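Local coordinates for DUF1805 domain-containing protein (Thermoplasma acidophilum, PDB 1QW2) that is of unknown function but belongs to the DUF1805 family and assembles from four copies of a small alpha/beta chain, at residues Y20-P31 with I35-Y46; N53-M63 with A74-A83. All blocks are in the same frame, centred on the assembly; numbering follows the deposited sequence.

Contact 1 (Y20-P31 with I35-Y46)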
loop_
_atom_site.group_PDB
_atom_site.type_symbol
_atom_site.label_atom_id
_atom_site.label_comp_id
_atom_site.label_asym_id
_atom_site.label_seq_id
_atom_site.Cartn_x
_atom_site.Cartn_y
_atom_site.Cartn_z
ATOM N N TYR A 20 -15.271 -1.492 -1.953
ATOM C CA TYR A 20 -14.534 -2.548 -1.272
ATOM C C TYR A 20 -13.045 -2.366 -1.510
ATOM O O TYR A 20 -12.631 -1.786 -2.515
ATOM C CB TYR A 20 -14.947 -3.921 -1.812
ATOM C CG TYR A 20 -16.407 -4.247 -1.633
ATOM C CD1 TYR A 20 -16.859 -4.916 -0.498
ATOM C CD2 TYR A 20 -17.343 -3.865 -2.591
ATOM C CE1 TYR A 20 -18.214 -5.197 -0.322
ATOM C CE2 TYR A 20 -18.694 -4.138 -2.425
ATOM C CZ TYR A 20 -19.124 -4.803 -1.290
ATOM O OH TYR A 20 -20.464 -5.070 -1.136
ATOM N N GLN A 21 -12.239 -2.868 -0.584
ATOM C CA GLN A 21 -10.797 -2.784 -0.724
ATOM C C GLN A 21 -10.263 -4.177 -1.024
ATOM O O GLN A 21 -10.477 -5.109 -0.246
ATOM C CB GLN A 21 -10.163 -2.255 0.565
ATOM C CG GLN A 21 -10.635 -0.864 0.957
ATOM C CD GLN A 21 -10.246 0.200 -0.054
ATOM O OE1 GLN A 21 -10.708 1.338 0.020
ATOM N NE2 GLN A 21 -9.388 -0.164 -1.000
ATOM N N PHE A 22 -9.607 -4.328 -2.169
ATOM C CA PHE A 22 -9.014 -5.603 -2.540
ATOM C C PHE A 22 -7.522 -5.493 -2.276
ATOM O O PHE A 22 -6.879 -4.523 -2.682
ATOM C CB PHE A 22 -9.228 -5.925 -4.020
ATOM C CG PHE A 22 -8.453 -7.127 -4.489
ATOM C CD1 PHE A 22 -8.794 -8.407 -4.056
ATOM C CD2 PHE A 22 -7.355 -6.979 -5.331
ATOM C CE1 PHE A 22 -8.057 -9.522 -4.449
ATOM C CE2 PHE A 22 -6.610 -8.090 -5.732
ATOM C CZ PHE A 22 -6.961 -9.362 -5.290
ATOM N N PHE A 23 -6.975 -6.486 -1.591
ATOM C CA PHE A 23 -5.558 -6.499 -1.279
ATOM C C PHE A 23 -4.952 -7.843 -1.641
ATOM O O PHE A 23 -5.568 -8.886 -1.436
ATOM C CB PHE A 23 -5.345 -6.222 0.216
ATOM C CG PHE A 23 -3.913 -6.340 0.663
ATOM C CD1 PHE A 23 -3.422 -7.541 1.178
ATOM C CD2 PHE A 23 -3.054 -5.251 0.569
ATOM C CE1 PHE A 23 -2.091 -7.648 1.594
ATOM C CE2 PHE A 23 -1.730 -5.349 0.980
ATOM C CZ PHE A 23 -1.246 -6.551 1.494
ATOM N N LYS A 24 -3.752 -7.807 -2.205
ATOM C CA LYS A 24 -3.026 -9.016 -2.562
ATOM C C LYS A 24 -1.552 -8.752 -2.320
ATOM O O LYS A 24 -1.018 -7.724 -2.731
ATOM C CB LYS A 24 -3.232 -9.395 -4.030
ATOM C CG LYS A 24 -2.439 -10.640 -4.412
ATOM C CD LYS A 24 -2.627 -11.016 -5.872
ATOM C CE LYS A 24 -1.721 -12.181 -6.242
ATOM N NZ LYS A 24 -1.865 -12.568 -7.671
ATOM N N SER A 25 -0.894 -9.685 -1.651
ATOM C CA SER A 25 0.515 -9.537 -1.348
ATOM C C SER A 25 1.173 -10.897 -1.341
ATOM O O SER A 25 0.511 -11.912 -1.116
ATOM C CB SER A 25 0.675 -8.895 0.033
ATOM O OG SER A 25 2.011 -8.971 0.494
ATOM N N ASP A 26 2.471 -10.929 -1.616
ATOM C CA ASP A 26 3.178 -12.190 -1.537
ATOM C C ASP A 26 3.187 -12.417 -0.032
ATOM O O ASP A 26 3.123 -11.461 0.746
ATOM C CB ASP A 26 4.626 -12.063 -2.027
ATOM C CG ASP A 26 4.726 -11.745 -3.500
ATOM O OD1 ASP A 26 4.055 -12.425 -4.301
ATOM O OD2 ASP A 26 5.492 -10.824 -3.855
ATOM N N LEU A 27 3.235 -13.669 0.390
ATOM C CA LEU A 27 3.304 -13.963 1.811
ATOM C C LEU A 27 4.200 -15.180 1.947
ATOM O O LEU A 27 5.329 -15.077 2.421
ATOM C CB LEU A 27 1.915 -14.246 2.398
ATOM C CG LEU A 27 1.930 -14.445 3.919
ATOM C CD1 LEU A 27 2.335 -13.139 4.595
ATOM C CD2 LEU A 27 0.556 -14.889 4.406
ATOM N N GLY A 28 3.700 -16.328 1.506
ATOM C CA GLY A 28 4.485 -17.547 1.580
ATOM C C GLY A 28 4.511 -18.216 0.222
ATOM O O GLY A 28 4.704 -17.548 -0.797
ATOM N N ASN A 29 4.317 -19.531 0.198
ATOM C CA ASN A 29 4.303 -20.254 -1.065
ATOM C C ASN A 29 2.981 -20.020 -1.779
ATOM O O ASN A 29 2.779 -20.451 -2.917
ATOM C CB ASN A 29 4.553 -21.743 -0.830
ATOM C CG ASN A 29 5.997 -22.024 -0.467
ATOM O OD1 ASN A 29 6.913 -21.471 -1.078
ATOM N ND2 ASN A 29 6.211 -22.884 0.519
ATOM N N ALA A 30 2.084 -19.325 -1.088
ATOM C CA ALA A 30 0.785 -18.950 -1.623
ATOM C C ALA A 30 0.660 -17.465 -1.304
ATOM O O ALA A 30 1.243 -16.988 -0.331
ATOM C CB ALA A 30 -0.326 -19.727 -0.937
ATOM N N PRO A 31 -0.067 -16.706 -2.134
ATOM C CA PRO A 31 -0.209 -15.276 -1.846
ATOM C C PRO A 31 -1.320 -15.050 -0.826
ATOM O O PRO A 31 -2.120 -15.941 -0.557
ATOM C CB PRO A 31 -0.571 -14.689 -3.203
ATOM C CG PRO A 31 -1.425 -15.776 -3.797
ATOM C CD PRO A 31 -0.655 -17.041 -3.444
ATOM N N ILE A 35 -10.772 -9.241 0.375
ATOM C CA ILE A 35 -11.655 -8.190 -0.102
ATOM C C ILE A 35 -12.373 -7.732 1.159
ATOM O O ILE A 35 -13.008 -8.536 1.843
ATOM C CB ILE A 35 -12.700 -8.703 -1.104
ATOM C CG1 ILE A 35 -12.007 -9.267 -2.342
ATOM C CG2 ILE A 35 -13.640 -7.557 -1.497
ATOM C CD1 ILE A 35 -12.962 -9.888 -3.346
ATOM N N LYS A 36 -12.271 -6.449 1.473
ATOM C CA LYS A 36 -12.903 -5.939 2.679
ATOM C C LYS A 36 -13.926 -4.847 2.426
ATOM O O LYS A 36 -13.682 -3.909 1.668
ATOM C CB LYS A 36 -11.825 -5.442 3.645
ATOM C CG LYS A 36 -12.348 -4.935 4.985
ATOM C CD LYS A 36 -12.487 -3.420 4.986
ATOM C CE LYS A 36 -12.973 -2.916 6.340
ATOM N NZ LYS A 36 -12.841 -1.436 6.464
ATOM N N GLY A 37 -15.082 -4.994 3.067
ATOM C CA GLY A 37 -16.145 -4.017 2.951
ATOM C C GLY A 37 -16.310 -3.363 4.307
ATOM O O GLY A 37 -15.573 -3.680 5.238
ATOM N N SER A 38 -17.275 -2.460 4.436
ATOM C CA SER A 38 -17.488 -1.774 5.703
ATOM C C SER A 38 -18.055 -2.668 6.805
ATOM O O SER A 38 -17.895 -2.370 7.987
ATOM C CB SER A 38 -18.411 -0.566 5.502
ATOM O OG SER A 38 -19.694 -0.964 5.051
ATOM N N LYS A 39 -18.698 -3.768 6.423
ATOM C CA LYS A 39 -19.305 -4.669 7.401
ATOM C C LYS A 39 -18.564 -5.985 7.629
ATOM O O LYS A 39 -18.654 -6.573 8.707
ATOM C CB LYS A 39 -20.747 -4.978 6.990
ATOM C CG LYS A 39 -21.625 -3.749 6.833
ATOM C CD LYS A 39 -23.028 -4.136 6.408
ATOM C CE LYS A 39 -23.885 -2.908 6.148
ATOM N NZ LYS A 39 -25.274 -3.275 5.754
ATOM N N GLY A 40 -17.849 -6.457 6.615
ATOM C CA GLY A 40 -17.134 -7.713 6.758
ATOM C C GLY A 40 -16.092 -7.904 5.675
ATOM O O GLY A 40 -15.835 -6.999 4.884
ATOM N N TYR A 41 -15.503 -9.093 5.626
ATOM C CA TYR A 41 -14.469 -9.369 4.645
ATOM C C TYR A 41 -14.450 -10.817 4.177
ATOM O O TYR A 41 -15.046 -11.703 4.799
ATOM C CB TYR A 41 -13.103 -9.011 5.249
ATOM C CG TYR A 41 -12.800 -9.783 6.518
ATOM C CD1 TYR A 41 -12.203 -11.044 6.471
ATOM C CD2 TYR A 41 -13.165 -9.277 7.768
ATOM C CE1 TYR A 41 -11.983 -11.783 7.637
ATOM C CE2 TYR A 41 -12.949 -10.008 8.937
ATOM C CZ TYR A 41 -12.359 -11.258 8.864
ATOM O OH TYR A 41 -12.145 -11.985 10.009
ATOM N N ALA A 42 -13.776 -11.035 3.052
ATOM C CA ALA A 42 -13.591 -12.362 2.476
ATOM C C ALA A 42 -12.083 -12.505 2.347
ATOM O O ALA A 42 -11.403 -11.566 1.935
ATOM C CB ALA A 42 -14.236 -12.451 1.103
HETATM N N MSE A 43 -11.550 -13.664 2.705
HETATM C CA MSE A 43 -10.113 -13.862 2.609
HETATM C C MSE A 43 -9.798 -15.260 2.099
HETATM O O MSE A 43 -10.627 -16.169 2.194
HETATM C CB MSE A 43 -9.452 -13.629 3.976
HETATM C CG MSE A 43 -7.932 -13.646 3.954
HETATM SE SE MSE A 43 -7.184 -13.040 5.649
HETATM C CE MSE A 43 -5.674 -14.209 5.738
ATOM N N CYS A 44 -8.600 -15.403 1.544
ATOM C CA CYS A 44 -8.113 -16.666 1.006
ATOM C C CYS A 44 -7.901 -17.693 2.117
ATOM O O CYS A 44 -8.199 -17.435 3.283
ATOM C CB CYS A 44 -6.793 -16.439 0.266
ATOM S SG CYS A 44 -5.454 -15.879 1.348
ATOM N N GLY A 45 -7.355 -18.848 1.740
ATOM C CA GLY A 45 -7.113 -19.936 2.675
ATOM C C GLY A 45 -6.279 -19.653 3.915
ATOM O O GLY A 45 -6.334 -20.415 4.879
ATOM N N TYR A 46 -5.497 -18.578 3.903
ATOM C CA TYR A 46 -4.687 -18.249 5.068
ATOM C C TYR A 46 -5.529 -17.762 6.250
ATOM O O TYR A 46 -5.028 -17.665 7.371
ATOM C CB TYR A 46 -3.637 -17.194 4.712
ATOM C CG TYR A 46 -2.401 -17.739 4.024
ATOM C CD1 TYR A 46 -1.585 -18.686 4.650
ATOM C CD2 TYR A 46 -2.018 -17.265 2.771
ATOM C CE1 TYR A 46 -0.410 -19.143 4.039
ATOM C CE2 TYR A 46 -0.849 -17.714 2.153
ATOM C CZ TYR A 46 -0.052 -18.646 2.791
ATOM O OH TYR A 46 1.121 -19.057 2.195
#

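Contact 2 (N53-M63 with A74-A83)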
loop_
_atom_site.group_PDB
_atom_site.type_symbol
_atom_site.label_atom_id
_atom_site.label_comp_id
_atom_site.label_asym_id
_atom_site.label_seq_id
_atom_site.Cartn_x
_atom_site.Cartn_y
_atom_site.Cartn_z
ATOM N N ASN A 53 -14.442 -16.014 14.191
ATOM C CA ASN A 53 -15.575 -16.285 15.070
ATOM C C ASN A 53 -15.305 -15.770 16.477
ATOM O O ASN A 53 -16.198 -15.229 17.121
ATOM C CB ASN A 53 -15.886 -17.785 15.137
ATOM C CG ASN A 53 -16.675 -18.271 13.938
ATOM O OD1 ASN A 53 -17.495 -17.543 13.385
ATOM N ND2 ASN A 53 -16.447 -19.520 13.546
ATOM N N LYS A 54 -14.073 -15.941 16.947
ATOM C CA LYS A 54 -13.705 -15.496 18.284
ATOM C C LYS A 54 -13.988 -14.016 18.492
ATOM O O LYS A 54 -14.531 -13.624 19.526
ATOM C CB LYS A 54 -12.223 -15.774 18.547
ATOM C CG LYS A 54 -11.697 -15.161 19.835
ATOM C CD LYS A 54 -10.215 -15.462 20.015
ATOM C CE LYS A 54 -9.657 -14.788 21.261
ATOM N NZ LYS A 54 -8.211 -15.092 21.446
ATOM N N VAL A 55 -13.634 -13.196 17.507
ATOM C CA VAL A 55 -13.834 -11.757 17.630
ATOM C C VAL A 55 -15.149 -11.224 17.065
ATOM O O VAL A 55 -15.370 -10.011 17.028
ATOM C CB VAL A 55 -12.637 -10.975 17.020
ATOM C CG1 VAL A 55 -11.347 -11.402 17.709
ATOM C CG2 VAL A 55 -12.545 -11.209 15.515
ATOM N N GLY A 56 -16.018 -12.132 16.628
ATOM C CA GLY A 56 -17.321 -11.737 16.112
ATOM C C GLY A 56 -17.391 -11.068 14.752
ATOM O O GLY A 56 -18.278 -10.249 14.506
ATOM N N ASP A 57 -16.477 -11.421 13.857
ATOM C CA ASP A 57 -16.464 -10.836 12.520
ATOM C C ASP A 57 -17.493 -11.443 11.581
ATOM O O ASP A 57 -17.950 -12.567 11.781
ATOM C CB ASP A 57 -15.116 -11.058 11.823
ATOM C CG ASP A 57 -13.975 -10.316 12.467
ATOM O OD1 ASP A 57 -14.219 -9.325 13.178
ATOM O OD2 ASP A 57 -12.816 -10.728 12.231
ATOM N N ILE A 58 -17.849 -10.677 10.555
ATOM C CA ILE A 58 -18.709 -11.169 9.493
ATOM C C ILE A 58 -17.593 -11.507 8.506
ATOM O O ILE A 58 -16.980 -10.611 7.913
ATOM C CB ILE A 58 -19.611 -10.068 8.895
ATOM C CG1 ILE A 58 -20.756 -9.751 9.857
ATOM C CG2 ILE A 58 -20.154 -10.525 7.540
ATOM C CD1 ILE A 58 -21.699 -8.666 9.356
ATOM N N ALA A 59 -17.305 -12.791 8.347
ATOM C CA ALA A 59 -16.219 -13.197 7.469
ATOM C C ALA A 59 -16.484 -14.464 6.683
ATOM O O ALA A 59 -17.217 -15.346 7.125
ATOM C CB ALA A 59 -14.953 -13.379 8.291
ATOM N N VAL A 60 -15.880 -14.542 5.503
ATOM C CA VAL A 60 -15.990 -15.730 4.673
ATOM C C VAL A 60 -14.590 -16.116 4.214
ATOM O O VAL A 60 -13.726 -15.260 3.982
ATOM C CB VAL A 60 -16.907 -15.515 3.445
ATOM C CG1 VAL A 60 -18.356 -15.375 3.897
ATOM C CG2 VAL A 60 -16.469 -14.299 2.675
ATOM N N ARG A 61 -14.368 -17.418 4.102
ATOM C CA ARG A 61 -13.083 -17.949 3.687
ATOM C C ARG A 61 -13.272 -18.698 2.375
ATOM O O ARG A 61 -14.209 -19.486 2.240
ATOM C CB ARG A 61 -12.561 -18.892 4.777
ATOM C CG ARG A 61 -11.229 -19.563 4.485
ATOM C CD ARG A 61 -10.686 -20.242 5.741
ATOM N NE ARG A 61 -9.459 -20.983 5.471
ATOM C CZ ARG A 61 -9.417 -22.272 5.152
ATOM N NH1 ARG A 61 -10.541 -22.975 5.075
ATOM N NH2 ARG A 61 -8.255 -22.852 4.884
ATOM N N VAL A 62 -12.413 -18.416 1.399
ATOM C CA VAL A 62 -12.460 -19.096 0.103
ATOM C C VAL A 62 -11.084 -19.717 -0.095
ATOM O O VAL A 62 -10.117 -19.301 0.545
ATOM C CB VAL A 62 -12.770 -18.119 -1.063
ATOM C CG1 VAL A 62 -14.181 -17.573 -0.919
ATOM C CG2 VAL A 62 -11.763 -16.983 -1.090
HETATM N N MSE A 63 -10.985 -20.709 -0.973
HETATM C CA MSE A 63 -9.704 -21.367 -1.197
HETATM C C MSE A 63 -9.335 -21.475 -2.672
HETATM O O MSE A 63 -10.188 -21.340 -3.551
HETATM C CB MSE A 63 -9.717 -22.768 -0.570
HETATM C CG MSE A 63 -9.992 -22.787 0.934
HETATM SE SE MSE A 63 -9.890 -24.565 1.712
HETATM C CE MSE A 63 -11.419 -25.358 0.850
ATOM N N ALA A 74 -15.312 -17.725 -6.594
ATOM C CA ALA A 74 -15.100 -18.836 -5.674
ATOM C C ALA A 74 -16.279 -19.051 -4.736
ATOM O O ALA A 74 -17.026 -18.122 -4.429
ATOM C CB ALA A 74 -13.834 -18.604 -4.861
ATOM N N LYS A 75 -16.443 -20.290 -4.287
ATOM C CA LYS A 75 -17.523 -20.613 -3.369
ATOM C C LYS A 75 -17.027 -20.511 -1.934
ATOM O O LYS A 75 -15.900 -20.904 -1.622
ATOM C CB LYS A 75 -18.050 -22.025 -3.638
ATOM C CG LYS A 75 -18.613 -22.209 -5.035
ATOM C CD LYS A 75 -19.168 -23.608 -5.220
ATOM C CE LYS A 75 -19.658 -23.816 -6.646
ATOM N NZ LYS A 75 -20.701 -22.820 -7.023
ATOM N N VAL A 76 -17.872 -19.958 -1.072
ATOM C CA VAL A 76 -17.553 -19.808 0.337
ATOM C C VAL A 76 -17.316 -21.193 0.921
ATOM O O VAL A 76 -18.170 -22.068 0.793
ATOM C CB VAL A 76 -18.722 -19.142 1.091
ATOM C CG1 VAL A 76 -18.483 -19.197 2.595
ATOM C CG2 VAL A 76 -18.879 -17.704 0.627
ATOM N N VAL A 77 -16.158 -21.400 1.544
ATOM C CA VAL A 77 -15.853 -22.695 2.150
ATOM C C VAL A 77 -16.263 -22.685 3.618
ATOM O O VAL A 77 -16.759 -23.682 4.154
ATOM C CB VAL A 77 -14.349 -23.021 2.030
ATOM C CG1 VAL A 77 -14.043 -24.346 2.714
ATOM C CG2 VAL A 77 -13.958 -23.082 0.558
ATOM N N GLU A 78 -16.058 -21.541 4.261
ATOM C CA GLU A 78 -16.424 -21.352 5.654
ATOM C C GLU A 78 -17.027 -19.964 5.815
ATOM O O GLU A 78 -16.561 -19.005 5.206
ATOM C CB GLU A 78 -15.204 -21.467 6.563
ATOM C CG GLU A 78 -14.706 -22.871 6.793
ATOM C CD GLU A 78 -13.561 -22.896 7.778
ATOM O OE1 GLU A 78 -12.411 -22.660 7.358
ATOM O OE2 GLU A 78 -13.817 -23.132 8.977
ATOM N N ALA A 79 -18.070 -19.871 6.627
ATOM C CA ALA A 79 -18.730 -18.600 6.893
ATOM C C ALA A 79 -18.766 -18.412 8.403
ATOM O O ALA A 79 -19.073 -19.352 9.141
ATOM C CB ALA A 79 -20.153 -18.618 6.337
ATOM N N SER A 80 -18.451 -17.210 8.871
ATOM C CA SER A 80 -18.463 -16.961 10.308
ATOM C C SER A 80 -19.891 -17.005 10.821
ATOM O O SER A 80 -20.849 -16.954 10.045
ATOM C CB SER A 80 -17.855 -15.596 10.632
ATOM O OG SER A 80 -18.715 -14.549 10.223
ATOM N N GLN A 81 -20.033 -17.091 12.136
ATOM C CA GLN A 81 -21.358 -17.136 12.734
ATOM C C GLN A 81 -22.150 -15.873 12.401
ATOM O O GLN A 81 -23.332 -15.952 12.061
ATOM C CB GLN A 81 -21.238 -17.312 14.245
ATOM C CG GLN A 81 -20.531 -18.597 14.635
ATOM C CD GLN A 81 -20.414 -18.774 16.129
ATOM O OE1 GLN A 81 -21.168 -19.537 16.737
ATOM N NE2 GLN A 81 -19.473 -18.063 16.734
ATOM N N GLU A 82 -21.512 -14.708 12.490
ATOM C CA GLU A 82 -22.204 -13.459 12.169
ATOM C C GLU A 82 -22.554 -13.403 10.680
ATOM O O GLU A 82 -23.541 -12.780 10.289
ATOM C CB GLU A 82 -21.350 -12.244 12.547
ATOM C CG GLU A 82 -21.210 -11.992 14.049
ATOM C CD GLU A 82 -22.542 -11.728 14.736
ATOM O OE1 GLU A 82 -23.451 -11.165 14.092
ATOM O OE2 GLU A 82 -22.673 -12.071 15.930
ATOM N N ALA A 83 -21.746 -14.048 9.845
ATOM C CA ALA A 83 -22.013 -14.061 8.413
ATOM C C ALA A 83 -23.220 -14.952 8.137
ATOM O O ALA A 83 -24.060 -14.639 7.293
ATOM C CB ALA A 83 -20.791 -14.571 7.651
HETATM O O HOH W 1 -18.891 -14.431 13.649
HETATM O O HOH W 2 -18.811 -15.173 16.279
HETATM O O HOH W 3 -18.154 -20.600 11.362
HETATM O O HOH W 4 -13.229 -21.573 -2.515
#

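Contact 1 (Y20-P31 with I35-Y46)
The Y46 ring meets the loop 27-31 on a face and along an edge. L27 sends CD2 over the centre of one face, a CH-pi contact with that carbon 3.9 Å from the Y46 ring centroid and 13° off the normal. At the edge, near the ring plane, lie two carbonyl oxygens, A30 O at 3.3 Å from Y46 CE2 and P31 O. The phenol oxygen takes a weak bond from A30 N, while its stronger partner is D57 of the second subunit. With an alanine here, L27 CD2 would probably lose the ring face it lies on and the aspartate of the second subunit its phenol mate. F22 and I35, a non-hydrogen-bonded pair, share a face of the sheet, and F22 CG anti to the backbone N (chi1 171°) turns the ring so that its edge meets I35 CG1, 3.7 Å from F22 CD1; L68 of helix 68-73 covers both. Beyond them Y20 sets CD1 obliquely against G37 CA at 3.6 Å, where a side chain on G37 would clash with the ring. Between these side chains Q21 and K36 exchange two nearly straight backbone bonds, Q21 N to K36 O at 2.9 Å and K36 N to Q21 O. S12 of the third subunit holds the Q21 amide oxygen. Together this is an antiparallel beta hairpin, strands 18-25 and 32-36, against whose connecting loop a tyrosine from beyond the next strand packs, at a subunit interface.

Contact 2 (N53-M63 with A74-A83)
Backbone bonds zip R61 to E78 and A59 to S80: R61 N reaches E78 O at 2.9 Å, and S80 N reaches A59 O at 2.8 Å. R61 O takes V77 N at 2.8 Å and, weakly, E78 N, so two residues face one. Side-chain bonds gather at S80. S80 OG, turned between backbone N and carbonyl carbon (chi1 71°), donates to D57 O at 2.6 Å and accepts from A59 N and, as a helix cap, from A83 N. N53 OD1 adds a bond from the backbone N of Q81 at 2.9 Å, and the two side-chain amides stand 72° apart. Waters bridge N53 to A79 O, D57 O to E82 N, and M63 N to K75 O. The charged pair is R61 with E78: the chains run side by side, and R61 NH1 meets E78 OE1 at 3.0 Å in a salt bridge whose hydrogen bond is weak, the flat groups standing 85° apart. Apolar contacts flank the strands. The V60 and V76 side chains cross at about a right angle, V60 CG1 lying 4.0 Å from V76 CG1, and M63 CE presses tightly on V77 CG1 at 3.4 Å. The pairing of strands 59-61 and 78-79 is antiparallel, broken by a classic beta bulge at V77-E78 and followed by an S80 N-cap that starts helix 81-85.

How the contacts relate
Contact 1 closes along the chain before contact 2 opens, and their centres lie about 12 Å apart. Both belong to one mixed sheet: strand 41-43 of contact 1 runs parallel to its neighbour, strand 59-61 of contact 2, and M43 O and V62 N, 3.0 Å apart, probably form a hydrogen bond between them. Among the side chains, A42 CB packs against V60 CG2 at 3.3 Å. D57 also ties the two together: D57 OD2 lies 2.6 Å from Y41 OH of the same chain, while Y46 OH and the backbone N of N29, both of the second subunit, bond to the same carboxylate. One aspartate thus couples strand 41-43 to the loop before strand 59-61 and to the subunit interface.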